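Local coordinates for probable glutathione S-transferase (Bordetella bronchiseptica RB50, PDB 3H1N), which probably catalyses the conjugation of glutathione to electrophilic compounds, as other members of the glutathione S-transferase family do, at residues V111-Q115 against S182-S187; P171-L175 against L216-V220. All blocks are in the same frame, centred on the assembly; numbering follows the deposited sequence.

Contact 1: residues V111-Q115 against S182-S187; sequences VNQLQ and SYADLS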
ATOM      1  N   VAL B 111       4.402  -9.879   8.246  1.00  8.74           N
ATOM      2  CA  VAL B 111       5.134  -9.748   6.991  1.00  8.29           C
ATOM      3  C   VAL B 111       4.409  -8.819   5.998  1.00  8.59           C
ATOM      4  O   VAL B 111       5.052  -8.003   5.330  1.00  8.73           O
ATOM      5  CB  VAL B 111       5.501 -11.140   6.379  1.00  9.36           C
ATOM      6  CG1 VAL B 111       6.096 -11.002   4.969  1.00  8.90           C
ATOM      7  CG2 VAL B 111       6.509 -11.831   7.281  1.00  7.29           C
ATOM      8  N   ASN B 112       3.087  -8.950   5.918  1.00  7.68           N
ATOM      9  CA  ASN B 112       2.288  -8.115   5.029  1.00  8.45           C
ATOM     10  C   ASN B 112       2.410  -6.625   5.397  1.00  8.45           C
ATOM     11  O   ASN B 112       2.647  -5.791   4.515  1.00  8.60           O
ATOM     12  CB  ASN B 112       0.812  -8.559   5.019  1.00  7.81           C
ATOM     13  CG  ASN B 112      -0.008  -7.863   3.934  1.00  6.94           C
ATOM     14  OD1 ASN B 112       0.419  -7.765   2.786  1.00  8.71           O
ATOM     15  ND2 ASN B 112      -1.213  -7.394   4.297  1.00  7.21           N
ATOM     16  N   GLN B 113       2.316  -6.297   6.685  1.00  8.44           N
ATOM     17  CA  GLN B 113       2.455  -4.893   7.057  1.00  9.56           C
ATOM     18  C   GLN B 113       3.869  -4.365   6.866  1.00  9.42           C
ATOM     19  O   GLN B 113       4.043  -3.217   6.480  1.00 10.07           O
ATOM     20  CB  GLN B 113       1.906  -4.571   8.448  1.00  9.69           C
ATOM     21  CG  GLN B 113       2.734  -4.991   9.631  1.00 10.94           C
ATOM     22  CD  GLN B 113       2.105  -4.514  10.937  1.00 10.54           C
ATOM     23  OE1 GLN B 113       1.020  -4.943  11.293  1.00 10.82           O
ATOM     24  NE2 GLN B 113       2.785  -3.617  11.640  1.00 11.41           N
ATOM     25  N   LEU B 114       4.870  -5.202   7.119  1.00  9.26           N
ATOM     26  CA  LEU B 114       6.250  -4.820   6.830  1.00  9.05           C
ATOM     27  C   LEU B 114       6.414  -4.501   5.343  1.00  9.23           C
ATOM     28  O   LEU B 114       7.007  -3.477   4.982  1.00  8.83           O
ATOM     29  CB  LEU B 114       7.218  -5.922   7.242  1.00  8.97           C
ATOM     30  CG  LEU B 114       7.553  -6.058   8.739  1.00 10.39           C
ATOM     31  CD1 LEU B 114       8.281  -7.385   9.007  1.00 10.35           C
ATOM     32  CD2 LEU B 114       8.381  -4.851   9.256  1.00 10.35           C
ATOM     33  N   GLN B 115       5.882  -5.375   4.485  1.00  9.16           N
ATOM     34  CA  GLN B 115       5.924  -5.141   3.036  1.00  9.51           C
ATOM     35  C   GLN B 115       5.211  -3.854   2.620  1.00  9.29           C
ATOM     36  O   GLN B 115       5.711  -3.115   1.770  1.00  9.45           O
ATOM     37  CB  GLN B 115       5.386  -6.348   2.235  1.00  9.89           C
ATOM     38  CG  GLN B 115       5.514  -6.191   0.695  1.00 10.12           C
ATOM     39  CD  GLN B 115       6.964  -6.179   0.204  1.00 10.15           C
ATOM     40  OE1 GLN B 115       7.325  -5.386  -0.687  1.00 13.21           O
ATOM     41  NE2 GLN B 115       7.790  -7.052   0.758  1.00  8.06           N
ATOM     42  N   SER B 182      12.084 -14.144   4.831  1.00 11.02           N
ATOM     43  CA  SER B 182      10.747 -14.011   4.257  1.00 10.31           C
ATOM     44  C   SER B 182      10.848 -13.035   3.085  1.00 10.09           C
ATOM     45  O   SER B 182      11.892 -12.403   2.890  1.00  9.47           O
ATOM     46  CB  SER B 182       9.771 -13.457   5.297  1.00 10.03           C
ATOM     47  OG  SER B 182      10.016 -12.071   5.509  1.00  9.99           O
ATOM     48  N   TYR B 183       9.773 -12.875   2.307  1.00  9.85           N
ATOM     49  CA  TYR B 183       9.858 -11.935   1.191  1.00  9.82           C
ATOM     50  C   TYR B 183      10.071 -10.476   1.630  1.00 10.23           C
ATOM     51  O   TYR B 183      10.665  -9.697   0.889  1.00 11.20           O
ATOM     52  CB  TYR B 183       8.678 -12.070   0.242  1.00  9.44           C
ATOM     53  CG  TYR B 183       7.329 -11.734   0.818  1.00  9.10           C
ATOM     54  CD1 TYR B 183       6.929 -10.406   0.983  1.00  8.89           C
ATOM     55  CD2 TYR B 183       6.414 -12.741   1.122  1.00  9.54           C
ATOM     56  CE1 TYR B 183       5.655 -10.092   1.478  1.00  8.55           C
ATOM     57  CE2 TYR B 183       5.140 -12.437   1.609  1.00  8.44           C
ATOM     58  CZ  TYR B 183       4.770 -11.112   1.792  1.00  8.01           C
ATOM     59  OH  TYR B 183       3.498 -10.795   2.260  1.00  8.53           O
ATOM     60  N   ALA B 184       9.598 -10.123   2.831  1.00  9.86           N
ATOM     61  CA  ALA B 184       9.830  -8.789   3.388  1.00  9.85           C
ATOM     62  C   ALA B 184      11.328  -8.529   3.664  1.00  9.93           C
ATOM     63  O   ALA B 184      11.805  -7.394   3.511  1.00  9.85           O
ATOM     64  CB  ALA B 184       9.002  -8.581   4.642  1.00 10.41           C
ATOM     65  N   ASP B 185      12.059  -9.571   4.051  1.00  9.23           N
ATOM     66  CA  ASP B 185      13.516  -9.453   4.197  1.00  9.57           C
ATOM     67  C   ASP B 185      14.196  -9.128   2.866  1.00  9.59           C
ATOM     68  O   ASP B 185      15.119  -8.292   2.822  1.00  9.03           O
ATOM     69  CB  ASP B 185      14.138 -10.711   4.823  1.00 10.08           C
ATOM     70  CG  ASP B 185      13.590 -11.009   6.199  1.00 10.51           C
ATOM     71  OD1 ASP B 185      14.015 -10.359   7.173  1.00 10.70           O
ATOM     72  OD2 ASP B 185      12.741 -11.918   6.310  1.00 11.10           O
ATOM     73  N   LEU B 186      13.755  -9.784   1.784  1.00  9.00           N
ATOM     74  CA  LEU B 186      14.308  -9.492   0.450  1.00  9.00           C
ATOM     75  C   LEU B 186      13.968  -8.073   0.005  1.00  8.91           C
ATOM     76  O   LEU B 186      14.807  -7.356  -0.538  1.00  9.28           O
ATOM     77  CB  LEU B 186      13.805 -10.490  -0.593  1.00  8.79           C
ATOM     78  CG  LEU B 186      13.995 -11.978  -0.323  1.00  8.67           C
ATOM     79  CD1 LEU B 186      13.506 -12.756  -1.543  1.00 10.16           C
ATOM     80  CD2 LEU B 186      15.468 -12.330   0.001  1.00  8.83           C
ATOM     81  N   SER B 187      12.732  -7.671   0.255  1.00  8.64           N
ATOM     82  CA  SER B 187      12.284  -6.327  -0.074  1.00  8.94           C
ATOM     83  C   SER B 187      13.077  -5.276   0.702  1.00  8.78           C
ATOM     84  O   SER B 187      13.395  -4.205   0.167  1.00  9.09           O
ATOM     85  CB  SER B 187      10.790  -6.206   0.232  1.00  8.58           C
ATOM     86  OG  SER B 187      10.046  -7.071  -0.627  1.00  9.79           O
TER
HETATM   87  O   HOH W   1       2.727  -8.522   1.318  1.00  7.70           O
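Val-111 meets Tyr-183 and Ala-184 where helix 105-127 and helix 183-198 run nearly parallel, their local axes 9.2 Å apart and inclined by 17°, inside the all-helical C-terminal domain. Val-111 lays CG1 over one face of the Tyr-183 ring, 3.7 Å from the ring centroid, as a CH-pi contact, a place it reaches because chi1 (172°) swings that methyl away from the backbone N; the same methyl rests on Ala-184 CB. CG2, the other branch, turns to the side chain of Ser-182, whose capping box with Asp-185 begins the second helix. Asn-112 is joined to the phenol by a water that donates to OD1 and accepts from Tyr-183 OH at 2.6 Å, while Asn-112 ND2 hydrogen-bonds OD1 of Asn-89 of the second subunit. Leu-114 adds CB against Ala-184 CB at 4.1 Å. Gln-115, bent at its second torsion, passes the edge of the tyrosine ring and donates from NE2 to Ser-187 OG at 2.6 Å, within 10° of its amide plane. That hydroxyl in turn donates to Tyr-183 O, which also receives Ser-187 N from the opposite face. Buried polar groups are thus linked in series, the side-chain amide of one helix tied through a serine to the backbone of the other's first turn.

Contact 2: residues P171-L175 against L216-V220; sequences PGGWL and LHARV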
ATOM      1  N   PRO B 171      15.715 -12.474  18.116  1.00 14.87           N
ATOM      2  CA  PRO B 171      16.786 -13.406  17.752  1.00 14.71           C
ATOM      3  C   PRO B 171      16.607 -13.946  16.331  1.00 14.62           C
ATOM      4  O   PRO B 171      15.481 -14.002  15.823  1.00 14.83           O
ATOM      5  CB  PRO B 171      16.647 -14.537  18.781  1.00 14.73           C
ATOM      6  CG  PRO B 171      15.266 -14.438  19.301  1.00 15.13           C
ATOM      7  CD  PRO B 171      14.883 -12.986  19.227  1.00 14.35           C
ATOM      8  N   GLY B 172      17.710 -14.296  15.682  1.00 14.33           N
ATOM      9  CA  GLY B 172      17.635 -15.003  14.410  1.00 14.43           C
ATOM     10  C   GLY B 172      18.091 -14.245  13.179  1.00 14.66           C
ATOM     11  O   GLY B 172      18.266 -14.851  12.116  1.00 14.63           O
ATOM     12  N   GLY B 173      18.245 -12.925  13.310  1.00 14.15           N
ATOM     13  CA  GLY B 173      18.785 -12.095  12.242  1.00 14.17           C
ATOM     14  C   GLY B 173      17.862 -11.843  11.053  1.00 14.32           C
ATOM     15  O   GLY B 173      18.342 -11.469   9.974  1.00 15.51           O
ATOM     16  N   TRP B 174      16.554 -12.033  11.245  1.00 13.05           N
ATOM     17  CA  TRP B 174      15.551 -11.746  10.217  1.00 12.01           C
ATOM     18  C   TRP B 174      14.390 -10.912  10.785  1.00 11.33           C
ATOM     19  O   TRP B 174      14.326 -10.637  11.987  1.00 10.26           O
ATOM     20  CB  TRP B 174      14.990 -13.035   9.600  1.00 12.21           C
ATOM     21  CG  TRP B 174      15.987 -13.934   8.917  1.00 12.92           C
ATOM     22  CD1 TRP B 174      16.367 -15.185   9.315  1.00 15.53           C
ATOM     23  CD2 TRP B 174      16.722 -13.656   7.713  1.00 12.99           C
ATOM     24  NE1 TRP B 174      17.295 -15.707   8.433  1.00 14.85           N
ATOM     25  CE2 TRP B 174      17.534 -14.786   7.447  1.00 14.21           C
ATOM     26  CE3 TRP B 174      16.780 -12.560   6.840  1.00 12.31           C
ATOM     27  CZ2 TRP B 174      18.385 -14.853   6.336  1.00 13.73           C
ATOM     28  CZ3 TRP B 174      17.637 -12.624   5.735  1.00 13.66           C
ATOM     29  CH2 TRP B 174      18.428 -13.764   5.497  1.00 12.86           C
ATOM     30  N   LEU B 175      13.468 -10.528   9.909  1.00 11.01           N
ATOM     31  CA  LEU B 175      12.311  -9.730  10.302  1.00 10.98           C
ATOM     32  C   LEU B 175      11.255 -10.534  11.065  1.00 11.50           C
ATOM     33  O   LEU B 175      10.411  -9.958  11.767  1.00 11.68           O
ATOM     34  CB  LEU B 175      11.679  -9.075   9.069  1.00 10.88           C
ATOM     35  CG  LEU B 175      12.433  -7.874   8.473  1.00  9.99           C
ATOM     36  CD1 LEU B 175      11.887  -7.559   7.065  1.00 10.06           C
ATOM     37  CD2 LEU B 175      12.342  -6.648   9.368  1.00  9.15           C
ATOM     38  N   LEU B 216      21.244  -7.149   7.996  1.00  9.88           N
ATOM     39  CA  LEU B 216      20.217  -7.811   7.191  1.00 10.30           C
ATOM     40  C   LEU B 216      20.498  -7.631   5.706  1.00 10.61           C
ATOM     41  O   LEU B 216      20.457  -8.595   4.938  1.00 10.68           O
ATOM     42  CB  LEU B 216      18.821  -7.296   7.535  1.00 10.36           C
ATOM     43  CG  LEU B 216      17.796  -8.051   6.670  1.00 12.32           C
ATOM     44  CD1 LEU B 216      16.799  -8.809   7.489  1.00 15.06           C
ATOM     45  CD2 LEU B 216      17.138  -7.170   5.616  1.00 11.63           C
ATOM     46  N   HIS B 217      20.805  -6.391   5.322  1.00 10.60           N
ATOM     47  CA  HIS B 217      21.105  -6.046   3.942  1.00 11.27           C
ATOM     48  C   HIS B 217      22.249  -6.909   3.397  1.00 11.89           C
ATOM     49  O   HIS B 217      22.132  -7.491   2.306  1.00 12.16           O
ATOM     50  CB  HIS B 217      21.438  -4.550   3.838  1.00 11.62           C
ATOM     51  CG  HIS B 217      21.964  -4.141   2.503  1.00 10.97           C
ATOM     52  ND1 HIS B 217      23.310  -3.959   2.259  1.00 14.05           N
ATOM     53  CD2 HIS B 217      21.335  -3.917   1.327  1.00 10.66           C
ATOM     54  CE1 HIS B 217      23.482  -3.617   0.995  1.00 13.28           C
ATOM     55  NE2 HIS B 217      22.299  -3.589   0.408  1.00 14.19           N
ATOM     56  N   ALA B 218      23.325  -7.007   4.173  1.00 11.68           N
ATOM     57  CA  ALA B 218      24.492  -7.796   3.788  1.00 12.15           C
ATOM     58  C   ALA B 218      24.170  -9.291   3.727  1.00 12.31           C
ATOM     59  O   ALA B 218      24.703 -10.005   2.885  1.00 12.60           O
ATOM     60  CB  ALA B 218      25.646  -7.541   4.733  1.00 12.37           C
ATOM     61  N   ARG B 219      23.303  -9.749   4.628  1.00 11.96           N
ATOM     62  CA  ARG B 219      22.948 -11.157   4.717  1.00 11.78           C
ATOM     63  C   ARG B 219      22.202 -11.594   3.447  1.00 11.25           C
ATOM     64  O   ARG B 219      22.514 -12.628   2.854  1.00 10.35           O
ATOM     65  CB  ARG B 219      22.095 -11.397   5.970  1.00 12.17           C
ATOM     66  CG  ARG B 219      22.022 -12.848   6.401  1.00 15.10           C
ATOM     67  CD  ARG B 219      21.207 -13.056   7.687  1.00 16.09           C
ATOM     68  NE  ARG B 219      21.191 -14.481   8.039  1.00 17.47           N
ATOM     69  CZ  ARG B 219      20.479 -15.018   9.027  1.00 18.57           C
ATOM     70  NH1 ARG B 219      19.694 -14.256   9.778  1.00 18.35           N
ATOM     71  NH2 ARG B 219      20.530 -16.330   9.245  1.00 19.34           N
ATOM     72  N   VAL B 220      21.225 -10.792   3.030  1.00  9.84           N
ATOM     73  CA  VAL B 220      20.467 -11.089   1.818  1.00 10.42           C
ATOM     74  C   VAL B 220      21.345 -11.045   0.580  1.00 10.68           C
ATOM     75  O   VAL B 220      21.220 -11.891  -0.310  1.00 10.99           O
ATOM     76  CB  VAL B 220      19.293 -10.116   1.627  1.00  9.96           C
ATOM     77  CG1 VAL B 220      18.575 -10.397   0.285  1.00 11.19           C
ATOM     78  CG2 VAL B 220      18.325 -10.241   2.781  1.00  9.75           C
TER
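Leu-216 packs against Trp-174 from helix 211-221, in the helical C-terminal domain of the glutathione S-transferase fold; the partner is the loop between helices 142-167 and 183-198. Leu-216 CD1 approaches Trp-174 CE3 at 3.8 Å, the two side chains crossing at about a right angle, and also lies near the carbonyl oxygen of Gly-173. One turn on, Arg-219 reaches over the indole with its chain extended from CG to NE, CG being anti to the backbone N (chi1 -162°). The guanidinium lies flat on one face of the ring, a cation-pi stack with centres 3.8 Å apart and planes 16° from parallel, while CD sits above the six-membered ring in a CH-pi contact. The exposed Arg-219 thus covers one face of the buried indole, and helix 183-198 adds Asp-185 to the tryptophan's surroundings. Arg-219 NH1 donates in the guanidinium plane to Gly-172 O at 2.8 Å, on a lone pair of that carbonyl, with an N-H...O angle of 161°; a weak second bond runs from Arg-219 NH1 to Gly-173 O at 3.1 Å. The bonds to the loop carbonyls, with the stack, help hold the guanidinium's orientation. Val-220 then touches the ring at its edge, in plane, with CG2 3.9 Å from Trp-174 CZ3.

The centres of contacts 1 and 2 lie 12 Å apart on the same side of the chain's centre, and helix 183-198 links them: it supplies the second segment of contact 1 and borders contact 2. Along the chain their segments alternate, 111-115, 171-175, 182-187 and 216-220, so the two contacts interlock. They meet at Asp-185, the capping-box residue, whose OD1 probably accepts a hydrogen bond from Leu-175 N at 2.8 Å and packs against Trp-174 and Leu-216. The start of one helix is thereby coupled to the loop before it and to helix 211-221, and together the contacts pack the helical C-terminal domain of the glutathione S-transferase fold from its buried interior out to the partly exposed surface.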